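Local coordinates for D-3-phosphoglycerate dehydrogenase-related protein (Vibrio cholerae, PDB 4S1V), which probably catalyses the NAD-dependent oxidation of D-3-phosphoglycerate or a related D-2-hydroxyacid, as a member of the D-isomer-specific 2-hydroxyacid dehydrogenase family, at residues Trp153-Ile158 with Arg182-Glu187; Arg161-Gly166 with Met171-Trp176; Ala194-Phe199 with Lys222-Ala227; Ala247-Met252 with Asn274-Ser279. One frame throughout, in Å; residues are numbered along the deposited sequence.

Contact 1 (Trp153-Ile158 with Arg182-Glu187); sequences WGLGKI and RQKALE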
loop_
_atom_site.group_PDB
_atom_site.type_symbol
_atom_site.label_atom_id
_atom_site.label_comp_id
_atom_site.label_asym_id
_atom_site.label_seq_id
_atom_site.Cartn_x
_atom_site.Cartn_y
_atom_site.Cartn_z
ATOM N N TRP C 153 -32.097 -8.734 8.117
ATOM C CA TRP C 153 -32.539 -9.789 9.017
ATOM C C TRP C 153 -32.948 -9.132 10.300
ATOM O O TRP C 153 -32.100 -8.641 11.047
ATOM C CB TRP C 153 -31.427 -10.806 9.267
ATOM C CG TRP C 153 -31.884 -12.091 9.919
ATOM C CD1 TRP C 153 -32.962 -12.274 10.786
ATOM C CD2 TRP C 153 -31.267 -13.427 9.793
ATOM N NE1 TRP C 153 -33.057 -13.589 11.181
ATOM C CE2 TRP C 153 -32.073 -14.331 10.616
ATOM C CE3 TRP C 153 -30.175 -13.943 9.094
ATOM C CZ2 TRP C 153 -31.779 -15.686 10.727
ATOM C CZ3 TRP C 153 -29.883 -15.306 9.219
ATOM C CH2 TRP C 153 -30.673 -16.158 10.010
ATOM N N GLY C 154 -34.259 -9.087 10.546
ATOM C CA GLY C 154 -34.827 -8.445 11.742
ATOM C C GLY C 154 -35.306 -7.028 11.487
ATOM O O GLY C 154 -34.498 -6.117 11.283
ATOM N N LEU C 155 -36.620 -6.827 11.514
ATOM C CA LEU C 155 -37.191 -5.515 11.197
ATOM C C LEU C 155 -37.711 -4.783 12.433
ATOM O O LEU C 155 -38.837 -4.284 12.447
ATOM C CB LEU C 155 -38.277 -5.629 10.108
ATOM C CG LEU C 155 -38.556 -4.405 9.223
ATOM C CD1 LEU C 155 -37.384 -4.090 8.302
ATOM C CD2 LEU C 155 -39.829 -4.605 8.416
ATOM N N GLY C 156 -36.870 -4.704 13.465
ATOM C CA GLY C 156 -37.211 -4.001 14.698
ATOM C C GLY C 156 -36.902 -2.524 14.581
ATOM O O GLY C 156 -36.762 -1.998 13.473
ATOM N N LYS C 157 -36.777 -1.858 15.729
ATOM C CA LYS C 157 -36.519 -0.413 15.785
ATOM C C LYS C 157 -35.328 0.033 14.919
ATOM O O LYS C 157 -35.428 1.022 14.196
ATOM C CB LYS C 157 -36.367 0.065 17.240
ATOM C CG LYS C 157 -35.294 -0.657 18.056
ATOM C CD LYS C 157 -35.093 -0.040 19.438
ATOM C CE LYS C 157 -33.822 -0.569 20.096
ATOM N NZ LYS C 157 -33.120 0.502 20.865
ATOM N N ILE C 158 -34.221 -0.706 14.974
ATOM C CA ILE C 158 -33.058 -0.386 14.141
ATOM C C ILE C 158 -33.259 -0.835 12.692
ATOM O O ILE C 158 -33.075 -0.041 11.771
ATOM C CB ILE C 158 -31.733 -0.930 14.735
ATOM C CG1 ILE C 158 -31.483 -0.308 16.112
ATOM C CG2 ILE C 158 -30.564 -0.609 13.813
ATOM C CD1 ILE C 158 -30.371 -0.959 16.913
ATOM N N ARG C 182 -41.359 -10.194 9.037
ATOM C CA ARG C 182 -41.796 -10.362 7.649
ATOM C C ARG C 182 -43.202 -9.806 7.374
ATOM O O ARG C 182 -43.483 -9.355 6.259
ATOM C CB ARG C 182 -41.677 -11.827 7.217
ATOM C CG ARG C 182 -40.260 -12.224 6.819
ATOM C CD ARG C 182 -40.159 -13.712 6.528
ATOM N NE ARG C 182 -40.175 -14.536 7.739
ATOM C CZ ARG C 182 -40.818 -15.698 7.845
ATOM N NH1 ARG C 182 -41.532 -16.171 6.819
ATOM N NH2 ARG C 182 -40.764 -16.381 8.978
ATOM N N GLN C 183 -44.079 -9.848 8.375
ATOM C CA GLN C 183 -45.392 -9.193 8.286
ATOM C C GLN C 183 -45.247 -7.674 8.194
ATOM O O GLN C 183 -45.859 -7.027 7.336
ATOM C CB GLN C 183 -46.273 -9.567 9.487
ATOM C CG GLN C 183 -47.685 -8.987 9.425
ATOM C CD GLN C 183 -48.472 -9.200 10.705
ATOM O OE1 GLN C 183 -48.276 -10.180 11.417
ATOM N NE2 GLN C 183 -49.382 -8.285 10.993
ATOM N N LYS C 184 -44.433 -7.114 9.084
ATOM C CA LYS C 184 -44.084 -5.695 9.040
ATOM C C LYS C 184 -43.548 -5.292 7.661
ATOM O O LYS C 184 -43.952 -4.263 7.101
ATOM C CB LYS C 184 -43.053 -5.375 10.125
ATOM C CG LYS C 184 -42.827 -3.889 10.361
ATOM C CD LYS C 184 -43.995 -3.264 11.101
ATOM C CE LYS C 184 -43.711 -1.819 11.471
ATOM N NZ LYS C 184 -44.943 -1.170 12.002
ATOM N N ALA C 185 -42.645 -6.115 7.126
ATOM C CA ALA C 185 -42.084 -5.929 5.781
ATOM C C ALA C 185 -43.176 -5.760 4.715
ATOM O O ALA C 185 -43.174 -4.778 3.963
ATOM C CB ALA C 185 -41.173 -7.094 5.428
ATOM N N LEU C 186 -44.098 -6.720 4.651
ATOM C CA LEU C 186 -45.203 -6.655 3.684
ATOM C C LEU C 186 -46.088 -5.428 3.915
ATOM O O LEU C 186 -46.423 -4.728 2.970
ATOM C CB LEU C 186 -46.041 -7.940 3.690
ATOM C CG LEU C 186 -45.382 -9.261 3.254
ATOM C CD1 LEU C 186 -46.434 -10.353 3.135
ATOM C CD2 LEU C 186 -44.599 -9.145 1.951
ATOM N N GLU C 187 -46.441 -5.160 5.172
ATOM C CA GLU C 187 -47.247 -3.978 5.516
ATOM C C GLU C 187 -46.584 -2.650 5.138
ATOM O O GLU C 187 -47.272 -1.665 4.869
ATOM C CB GLU C 187 -47.605 -3.978 6.998
ATOM C CG GLU C 187 -48.630 -5.035 7.386
ATOM C CD GLU C 187 -48.717 -5.244 8.887
ATOM O OE1 GLU C 187 -47.934 -4.609 9.625
ATOM O OE2 GLU C 187 -49.565 -6.049 9.336
#

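Contact 2 (Arg161-Gly166 with Met171-Trp176); sequences RIAQFG and MPILVW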
loop_
_atom_site.group_PDB
_atom_site.type_symbol
_atom_site.label_atom_id
_atom_site.label_comp_id
_atom_site.label_asym_id
_atom_site.label_seq_id
_atom_site.Cartn_x
_atom_site.Cartn_y
_atom_site.Cartn_z
ATOM N N ARG C 161 -35.369 1.439 10.391
ATOM C CA ARG C 161 -34.652 2.640 10.002
ATOM C C ARG C 161 -33.679 2.388 8.860
ATOM O O ARG C 161 -33.555 3.222 7.965
ATOM C CB ARG C 161 -33.946 3.261 11.206
ATOM C CG ARG C 161 -34.931 3.934 12.146
ATOM C CD ARG C 161 -34.299 4.473 13.408
ATOM N NE ARG C 161 -35.355 4.789 14.373
ATOM C CZ ARG C 161 -35.896 5.991 14.544
ATOM N NH1 ARG C 161 -35.480 7.037 13.845
ATOM N NH2 ARG C 161 -36.853 6.147 15.439
ATOM N N ILE C 162 -33.006 1.236 8.897
ATOM C CA ILE C 162 -32.082 0.822 7.832
ATOM C C ILE C 162 -32.829 0.644 6.507
ATOM O O ILE C 162 -32.341 1.058 5.452
ATOM C CB ILE C 162 -31.307 -0.464 8.227
ATOM C CG1 ILE C 162 -30.530 -0.268 9.545
ATOM C CG2 ILE C 162 -30.352 -0.911 7.129
ATOM C CD1 ILE C 162 -29.647 0.961 9.600
ATOM N N ALA C 163 -34.014 0.031 6.575
ATOM C CA ALA C 163 -34.902 -0.123 5.412
ATOM C C ALA C 163 -35.295 1.214 4.799
ATOM O O ALA C 163 -35.247 1.369 3.586
ATOM C CB ALA C 163 -36.143 -0.913 5.789
ATOM N N GLN C 164 -35.672 2.182 5.635
ATOM C CA GLN C 164 -36.029 3.512 5.139
ATOM C C GLN C 164 -34.834 4.171 4.463
ATOM O O GLN C 164 -34.999 4.859 3.454
ATOM C CB GLN C 164 -36.554 4.404 6.270
ATOM C CG GLN C 164 -37.951 4.031 6.737
ATOM C CD GLN C 164 -38.343 4.681 8.047
ATOM O OE1 GLN C 164 -37.490 5.042 8.868
ATOM N NE2 GLN C 164 -39.650 4.829 8.259
ATOM N N PHE C 165 -33.637 3.946 5.018
ATOM C CA PHE C 165 -32.407 4.456 4.418
ATOM C C PHE C 165 -32.198 3.828 3.042
ATOM O O PHE C 165 -32.015 4.537 2.066
ATOM C CB PHE C 165 -31.162 4.231 5.317
ATOM C CG PHE C 165 -31.220 4.930 6.674
ATOM C CD1 PHE C 165 -32.024 6.067 6.886
ATOM C CD2 PHE C 165 -30.438 4.466 7.731
ATOM C CE1 PHE C 165 -32.060 6.702 8.128
ATOM C CE2 PHE C 165 -30.468 5.097 8.979
ATOM C CZ PHE C 165 -31.285 6.216 9.178
ATOM N N GLY C 166 -32.223 2.498 2.967
ATOM C CA GLY C 166 -32.025 1.802 1.687
ATOM C C GLY C 166 -33.024 2.275 0.641
ATOM O O GLY C 166 -32.672 2.535 -0.505
ATOM N N MET C 171 -32.727 1.308 -3.060
ATOM C CA MET C 171 -32.449 -0.109 -2.911
ATOM C C MET C 171 -33.749 -0.896 -2.731
ATOM O O MET C 171 -34.572 -0.537 -1.891
ATOM C CB MET C 171 -31.529 -0.367 -1.708
ATOM C CG MET C 171 -30.233 0.436 -1.700
ATOM S SD MET C 171 -29.166 -0.012 -0.316
ATOM C CE MET C 171 -28.446 -1.550 -0.886
ATOM N N PRO C 172 -33.936 -1.980 -3.516
ATOM C CA PRO C 172 -34.995 -2.926 -3.134
ATOM C C PRO C 172 -34.757 -3.423 -1.699
ATOM O O PRO C 172 -33.609 -3.597 -1.283
ATOM C CB PRO C 172 -34.818 -4.085 -4.123
ATOM C CG PRO C 172 -34.101 -3.502 -5.300
ATOM C CD PRO C 172 -33.261 -2.360 -4.773
ATOM N N ILE C 173 -35.827 -3.638 -0.948
ATOM C CA ILE C 173 -35.691 -4.118 0.419
ATOM C C ILE C 173 -36.215 -5.541 0.511
ATOM O O ILE C 173 -37.361 -5.806 0.147
ATOM C CB ILE C 173 -36.409 -3.191 1.433
ATOM C CG1 ILE C 173 -36.009 -1.724 1.210
ATOM C CG2 ILE C 173 -36.142 -3.637 2.871
ATOM C CD1 ILE C 173 -34.545 -1.408 1.463
ATOM N N LEU C 174 -35.347 -6.450 0.960
ATOM C CA LEU C 174 -35.701 -7.858 1.173
ATOM C C LEU C 174 -35.513 -8.194 2.649
ATOM O O LEU C 174 -34.448 -7.937 3.227
ATOM C CB LEU C 174 -34.829 -8.769 0.309
ATOM C CG LEU C 174 -35.122 -10.273 0.337
ATOM C CD1 LEU C 174 -36.459 -10.607 -0.332
ATOM C CD2 LEU C 174 -33.995 -11.056 -0.317
ATOM N N VAL C 175 -36.552 -8.756 3.261
ATOM C CA VAL C 175 -36.561 -8.948 4.708
ATOM C C VAL C 175 -36.650 -10.423 5.097
ATOM O O VAL C 175 -37.441 -11.182 4.536
ATOM C CB VAL C 175 -37.683 -8.126 5.374
ATOM C CG1 VAL C 175 -37.767 -8.402 6.866
ATOM C CG2 VAL C 175 -37.480 -6.635 5.118
ATOM N N TRP C 176 -35.815 -10.811 6.055
ATOM C CA TRP C 176 -35.886 -12.133 6.670
ATOM C C TRP C 176 -35.958 -12.016 8.175
ATOM O O TRP C 176 -35.524 -11.017 8.763
ATOM C CB TRP C 176 -34.702 -13.003 6.228
ATOM C CG TRP C 176 -34.767 -14.398 6.796
ATOM C CD1 TRP C 176 -33.859 -15.010 7.656
ATOM C CD2 TRP C 176 -35.840 -15.387 6.609
ATOM N NE1 TRP C 176 -34.272 -16.278 7.986
ATOM C CE2 TRP C 176 -35.452 -16.567 7.394
ATOM C CE3 TRP C 176 -37.031 -15.419 5.886
ATOM C CZ2 TRP C 176 -36.239 -17.716 7.437
ATOM C CZ3 TRP C 176 -37.817 -16.577 5.942
ATOM C CH2 TRP C 176 -37.429 -17.697 6.699
#

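Contact 3 (Ala194-Phe199 with Lys222-Ala227); sequences ADKAEF and KQDLLA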
loop_
_atom_site.group_PDB
_atom_site.type_symbol
_atom_site.label_atom_id
_atom_site.label_comp_id
_atom_site.label_asym_id
_atom_site.label_seq_id
_atom_site.Cartn_x
_atom_site.Cartn_y
_atom_site.Cartn_z
ATOM N N ALA C 194 -38.660 -15.762 0.936
ATOM C CA ALA C 194 -39.369 -17.035 1.047
ATOM C C ALA C 194 -38.765 -17.907 2.146
ATOM O O ALA C 194 -39.494 -18.554 2.897
ATOM C CB ALA C 194 -39.338 -17.776 -0.285
ATOM N N ASP C 195 -37.435 -17.929 2.207
ATOM C CA ASP C 195 -36.693 -18.607 3.272
ATOM C C ASP C 195 -35.299 -17.994 3.421
ATOM O O ASP C 195 -34.933 -17.080 2.670
ATOM C CB ASP C 195 -36.618 -20.129 3.039
ATOM C CG ASP C 195 -36.051 -20.499 1.673
ATOM O OD1 ASP C 195 -35.103 -19.837 1.195
ATOM O OD2 ASP C 195 -36.546 -21.480 1.080
ATOM N N LYS C 196 -34.538 -18.502 4.391
ATOM C CA LYS C 196 -33.182 -18.031 4.679
ATOM C C LYS C 196 -32.269 -18.227 3.468
ATOM O O LYS C 196 -31.453 -17.348 3.152
ATOM C CB LYS C 196 -32.615 -18.741 5.923
ATOM C CG LYS C 196 -31.222 -18.280 6.333
ATOM C CD LYS C 196 -30.720 -18.927 7.622
ATOM C CE LYS C 196 -30.305 -20.377 7.428
ATOM N NZ LYS C 196 -29.324 -20.795 8.468
ATOM N N ALA C 197 -32.414 -19.374 2.797
ATOM C CA ALA C 197 -31.634 -19.676 1.585
ATOM C C ALA C 197 -31.809 -18.603 0.497
ATOM O O ALA C 197 -30.824 -18.105 -0.044
ATOM C CB ALA C 197 -31.967 -21.064 1.051
ATOM N N GLU C 198 -33.052 -18.223 0.203
ATOM C CA GLU C 198 -33.307 -17.133 -0.748
ATOM C C GLU C 198 -32.704 -15.797 -0.274
ATOM O O GLU C 198 -32.180 -15.027 -1.075
ATOM C CB GLU C 198 -34.814 -16.982 -1.011
ATOM C CG GLU C 198 -35.203 -15.657 -1.655
ATOM C CD GLU C 198 -36.666 -15.579 -2.058
ATOM O OE1 GLU C 198 -37.081 -16.305 -2.987
ATOM O OE2 GLU C 198 -37.402 -14.767 -1.464
ATOM N N PHE C 199 -32.789 -15.536 1.029
ATOM C CA PHE C 199 -32.303 -14.295 1.618
ATOM C C PHE C 199 -30.803 -14.129 1.393
ATOM O O PHE C 199 -30.367 -13.093 0.908
ATOM C CB PHE C 199 -32.667 -14.236 3.112
ATOM C CG PHE C 199 -32.198 -12.984 3.820
ATOM C CD1 PHE C 199 -32.738 -11.737 3.508
ATOM C CD2 PHE C 199 -31.233 -13.062 4.823
ATOM C CE1 PHE C 199 -32.312 -10.595 4.176
ATOM C CE2 PHE C 199 -30.806 -11.923 5.496
ATOM C CZ PHE C 199 -31.341 -10.688 5.169
ATOM N N LYS C 222 -21.583 -20.795 8.476
ATOM C CA LYS C 222 -20.583 -20.624 7.423
ATOM C C LYS C 222 -21.194 -20.904 6.049
ATOM O O LYS C 222 -20.887 -20.218 5.072
ATOM C CB LYS C 222 -19.366 -21.535 7.657
ATOM C CG LYS C 222 -18.231 -21.305 6.672
ATOM C CD LYS C 222 -17.047 -22.216 6.954
ATOM C CE LYS C 222 -15.786 -21.680 6.300
ATOM N NZ LYS C 222 -14.587 -22.433 6.761
ATOM N N GLN C 223 -22.065 -21.907 5.991
ATOM C CA GLN C 223 -22.773 -22.268 4.761
ATOM C C GLN C 223 -23.661 -21.121 4.255
ATOM O O GLN C 223 -23.730 -20.872 3.057
ATOM C CB GLN C 223 -23.565 -23.574 4.954
ATOM C CG GLN C 223 -22.691 -24.819 5.158
ATOM C CD GLN C 223 -22.302 -25.101 6.622
ATOM O OE1 GLN C 223 -22.111 -24.186 7.442
ATOM N NE2 GLN C 223 -22.166 -26.387 6.947
ATOM N N ASP C 224 -24.312 -20.409 5.173
ATOM C CA ASP C 224 -25.090 -19.216 4.827
ATOM C C ASP C 224 -24.213 -18.140 4.177
ATOM O O ASP C 224 -24.583 -17.577 3.151
ATOM C CB ASP C 224 -25.788 -18.630 6.058
ATOM C CG ASP C 224 -26.823 -19.569 6.666
ATOM O OD1 ASP C 224 -27.416 -20.394 5.931
ATOM O OD2 ASP C 224 -27.052 -19.459 7.892
ATOM N N LEU C 225 -23.058 -17.851 4.782
ATOM C CA LEU C 225 -22.120 -16.887 4.200
ATOM C C LEU C 225 -21.653 -17.316 2.810
ATOM O O LEU C 225 -21.562 -16.485 1.900
ATOM C CB LEU C 225 -20.912 -16.659 5.111
ATOM C CG LEU C 225 -21.170 -16.134 6.524
ATOM C CD1 LEU C 225 -19.856 -16.023 7.275
ATOM C CD2 LEU C 225 -21.902 -14.793 6.518
ATOM N N LEU C 226 -21.379 -18.611 2.645
ATOM C CA LEU C 226 -20.853 -19.138 1.375
ATOM C C LEU C 226 -21.871 -19.097 0.237
ATOM O O LEU C 226 -21.495 -19.100 -0.939
ATOM C CB LEU C 226 -20.306 -20.560 1.554
ATOM C CG LEU C 226 -19.012 -20.681 2.370
ATOM C CD1 LEU C 226 -18.832 -22.103 2.884
ATOM C CD2 LEU C 226 -17.812 -20.228 1.549
ATOM N N ALA C 227 -23.152 -19.039 0.597
ATOM C CA ALA C 227 -24.237 -18.951 -0.374
ATOM C C ALA C 227 -24.472 -17.522 -0.862
ATOM O O ALA C 227 -25.377 -17.284 -1.661
ATOM C CB ALA C 227 -25.522 -19.536 0.208
#

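Contact 4 (Ala247-Met252 with Asn274-Ser279); sequences ALYSVM and NEPLLS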
loop_
_atom_site.group_PDB
_atom_site.type_symbol
_atom_site.label_atom_id
_atom_site.label_comp_id
_atom_site.label_asym_id
_atom_site.label_seq_id
_atom_site.Cartn_x
_atom_site.Cartn_y
_atom_site.Cartn_z
ATOM N N ALA C 247 -16.427 -18.174 11.342
ATOM C CA ALA C 247 -16.911 -18.356 9.973
ATOM C C ALA C 247 -16.735 -17.108 9.110
ATOM O O ALA C 247 -16.350 -17.219 7.941
ATOM C CB ALA C 247 -18.363 -18.816 9.970
ATOM N N LEU C 248 -17.007 -15.930 9.679
ATOM C CA LEU C 248 -16.846 -14.689 8.926
ATOM C C LEU C 248 -15.401 -14.475 8.479
ATOM O O LEU C 248 -15.148 -14.165 7.302
ATOM C CB LEU C 248 -17.329 -13.461 9.709
ATOM C CG LEU C 248 -17.284 -12.133 8.907
ATOM C CD1 LEU C 248 -18.160 -12.150 7.657
ATOM C CD2 LEU C 248 -17.640 -10.935 9.778
ATOM N N TYR C 249 -14.462 -14.628 9.413
ATOM C CA TYR C 249 -13.049 -14.456 9.061
ATOM C C TYR C 249 -12.634 -15.437 7.968
ATOM O O TYR C 249 -12.033 -15.046 6.971
ATOM C CB TYR C 249 -12.089 -14.586 10.261
ATOM C CG TYR C 249 -10.660 -14.639 9.758
ATOM C CD1 TYR C 249 -10.004 -13.470 9.374
ATOM C CD2 TYR C 249 -10.003 -15.858 9.568
ATOM C CE1 TYR C 249 -8.721 -13.504 8.865
ATOM C CE2 TYR C 249 -8.717 -15.906 9.042
ATOM C CZ TYR C 249 -8.083 -14.725 8.693
ATOM O OH TYR C 249 -6.813 -14.734 8.183
ATOM N N SER C 250 -12.948 -16.712 8.168
ATOM C CA SER C 250 -12.552 -17.755 7.224
ATOM C C SER C 250 -13.035 -17.421 5.810
ATOM O O SER C 250 -12.274 -17.549 4.848
ATOM C CB SER C 250 -13.080 -19.116 7.681
ATOM O OG SER C 250 -12.625 -20.152 6.817
ATOM N N VAL C 251 -14.282 -16.955 5.699
ATOM C CA VAL C 251 -14.919 -16.667 4.400
ATOM C C VAL C 251 -14.372 -15.396 3.739
ATOM O O VAL C 251 -14.080 -15.391 2.544
ATOM C CB VAL C 251 -16.460 -16.591 4.535
ATOM C CG1 VAL C 251 -17.101 -16.041 3.272
ATOM C CG2 VAL C 251 -17.040 -17.965 4.848
ATOM N N MET C 252 -14.210 -14.330 4.515
ATOM C CA MET C 252 -13.663 -13.084 3.980
ATOM C C MET C 252 -12.209 -13.232 3.519
ATOM O O MET C 252 -11.818 -12.692 2.475
ATOM C CB MET C 252 -13.816 -11.949 4.994
ATOM C CG MET C 252 -15.268 -11.577 5.274
ATOM S SD MET C 252 -16.186 -11.166 3.773
ATOM C CE MET C 252 -17.685 -12.093 4.059
ATOM N N ASN C 274 -4.916 -10.590 17.358
ATOM C CA ASN C 274 -5.770 -11.357 18.240
ATOM C C ASN C 274 -7.093 -11.613 17.514
ATOM O O ASN C 274 -7.388 -12.751 17.141
ATOM C CB ASN C 274 -5.954 -10.488 19.484
ATOM C CG ASN C 274 -6.595 -11.228 20.630
ATOM O OD1 ASN C 274 -7.563 -11.970 20.452
ATOM N ND2 ASN C 274 -6.056 -11.025 21.828
ATOM N N GLU C 275 -7.858 -10.542 17.288
ATOM C CA GLU C 275 -9.025 -10.568 16.409
ATOM C C GLU C 275 -8.572 -10.707 14.945
ATOM O O GLU C 275 -8.015 -9.770 14.381
ATOM C CB GLU C 275 -9.864 -9.291 16.599
ATOM C CG GLU C 275 -11.048 -9.128 15.649
ATOM C CD GLU C 275 -11.921 -10.369 15.582
ATOM O OE1 GLU C 275 -12.626 -10.658 16.571
ATOM O OE2 GLU C 275 -11.888 -11.062 14.547
ATOM N N PRO C 276 -8.820 -11.871 14.321
ATOM C CA PRO C 276 -8.331 -12.053 12.945
ATOM C C PRO C 276 -8.974 -11.112 11.913
ATOM O O PRO C 276 -8.342 -10.783 10.910
ATOM C CB PRO C 276 -8.666 -13.518 12.637
ATOM C CG PRO C 276 -9.754 -13.888 13.595
ATOM C CD PRO C 276 -9.525 -13.064 14.828
ATOM N N LEU C 277 -10.204 -10.667 12.169
ATOM C CA LEU C 277 -10.890 -9.753 11.252
ATOM C C LEU C 277 -10.160 -8.433 11.020
ATOM O O LEU C 277 -10.323 -7.824 9.967
ATOM C CB LEU C 277 -12.332 -9.481 11.698
ATOM C CG LEU C 277 -13.393 -10.564 11.524
ATOM C CD1 LEU C 277 -14.712 -10.086 12.130
ATOM C CD2 LEU C 277 -13.580 -10.921 10.058
ATOM N N LEU C 278 -9.340 -8.015 11.981
ATOM C CA LEU C 278 -8.588 -6.763 11.878
ATOM C C LEU C 278 -7.436 -6.790 10.864
ATOM O O LEU C 278 -6.823 -5.759 10.591
ATOM C CB LEU C 278 -8.071 -6.337 13.257
ATOM C CG LEU C 278 -9.125 -5.675 14.161
ATOM C CD1 LEU C 278 -8.664 -5.547 15.605
ATOM C CD2 LEU C 278 -9.506 -4.312 13.614
ATOM N N SER C 279 -7.150 -7.958 10.304
ATOM C CA SER C 279 -6.068 -8.087 9.332
ATOM C C SER C 279 -6.528 -8.306 7.890
ATOM O O SER C 279 -5.740 -8.749 7.062
ATOM C CB SER C 279 -5.119 -9.218 9.739
ATOM O OG SER C 279 -4.561 -8.963 11.017
#

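Contact 1 (Trp153-Ile158 with Arg182-Glu187)
L155 meets K184 and A185 of helix 179-188, and it alone carries the contact for its segment. The segment begins with W153, the last residue of strand 150-153. Its ring takes no part here and meets W176 edge to face. G154 follows with a positive phi of 97°, where a CB would press against the carbonyl O of W153. L155 then points at the helix. Its CG lies anti to the backbone N (chi1 -154°), which carries CD2 to the backbone of the helix at A185. CD2 sits 3.4 Å from A185 N and 3.6 Å from K184 CG. A185 CB is farther, at 4.1 Å from the same L155 CD2. The K184 chain crosses L155 at about a right angle and bends at chi2 (74°), so that its ammonium end leaves the contact. L155 N bonds to S181 OG, and L155 O accepts a hydrogen bond from Q160 NE2. V175 of strand 173-176 touches both L155 and A185. G154 and G156 fit the GxGxxG turn of a Rossmann fold, the probable NAD-binding loop. G156 carries the chain from L155 to K157 and I158, which lead into the helix that follows.

Contact 2 (Arg161-Gly166 with Met171-Trp176)
G166 and M171 are joined by one backbone hydrogen bond, from M171 N to G166 O, at 2.8 Å with an N-H...O angle of 156°. The donor lies above the carbonyl plane of G166. The CA atoms are 5.0 Å apart here and 6.4 Å apart at A163 and I173, so the two segments diverge from M171 to I173. G166 has no side chain, and M171 and I173 come close to the helix backbone at this point. M171 CB lies 3.3 Å from G166 O. The sulfur, M171 SD, passes over G166 CA at 3.9 Å before the chain bends at chi3.

This is the second half of a beta-alpha-beta crossover: strand 150-153, helix 157-168, then the parallel strand 173-176. I173 is the strand residue that faces the helix. Its chi1 of -50° places CG1 beside the backbone N and CG2 anti to it, so two branches reach the helix. CD1 of I173 comes to 3.6 Å from A163 O. CG2 of I173 meets A163 CB at 4.0 Å. A163 and I173 both also pack on I152 of strand 150-153. Elsewhere on the helix, F165 turns away from strand 173-176, and its ring stacks on F169 of the second subunit.

Contact 3 (Ala194-Phe199 with Lys222-Ala227)
K196 and D224 form a salt bridge between helices 196-202 and 222-226 of the Rossmann-type domain. These helices lead into the neighbouring parallel strands 205-208 and 233-236. The tight part of the contact is this one pair. K196 CG is anti to its backbone N (chi1 -178°), and the chain stays extended until it bends at chi3 (74°), which turns the ammonium group onto the carboxylate. K196 CE also lies close, 3.3 Å from D224 OD1. The two side chains cross at about a right angle. K196 also packs on W153 and W176.

Beyond this pair the two segments do not touch, and A194, D195, A197, Q223, L226 and A227 lie on the exposed side. A227 points toward the other helix but makes no contact. A194 and D195 come just before helix 196-202. D195 is its N-cap: OD1 takes E198 N at 2.8 Å, nearly along the C-O axis. E198 OE2 in turn accepts A194 N.

D224 sits in the first turn of its helix, where the helix dipole would probably favour its negative charge. Its OD2 has a second partner in T221 N. The bond from K196 NZ to D224 OD2 is 2.7 Å long and uses the syn lone pair, on the side of OD1.

Contact 4 (Ala247-Met252 with Asn274-Ser279)
P276 sets its CB over one face of the Y249 ring. P276 CB is 3.7 Å from the ring centroid and 18° off the normal, a CH-pi contact. It is set toward the CG-CD1 side, with Y249 CD1 at 3.5 Å from P276 CB. The carbonyl of P276 also lies near this ring, with P276 O 3.4 Å from Y249 CE1.

L277 is the next bump. Its isobutyl group fills a hollow on helix 247-254 between L248 and Y249. CD2 of L277 reaches the helix backbone, 3.7 Å from Y249 CA. CD1 of L277 rests against L248 CD2 at 3.9 Å. L248 and L277 cross at about a right angle, and both pack on V262 of strand 259-262. L277 belongs to the short 3-10 turn 276-278, in the loop between strands 259-262 and 283-285 of the Rossmann-type domain. E275 holds this turn: its OE2 accepts L277 N at 2.9 Å through the anti lone pair.

Y249 CG is anti to the backbone N (chi1 170°), so the ring extends from the helix past P276. Its hydroxyl bonds to V30 O of the third subunit, and F31 of that subunit meets the ring nearly parallel. No hydrogen bond crosses between the two segments. The contact therefore depends on apolar and CH-pi packing, while the polar end of Y249 serves the subunit interface.

Overall arrangement
The four contacts follow the seven-stranded parallel sheet from one end toward the other. Contacts 1 and 2 share helix 157-168, and their centres are 9 Å apart. They join directly where G154 N probably bonds to W176 O at 2.9 Å. The centre of contact 3 is about 18 Å from those of contacts 1 and 2, and F199 packs on both W153 and W176. The centres of contacts 3 and 4 are about 20 Å apart. There K222 NZ probably bonds to S250 OG at 3.0 Å, and K222 also pairs with D27 of the third subunit. Contacts 1 and 4 do not touch; their nearest atoms are about 12 Å apart. The probable NAD-binding turn belongs to contact 1.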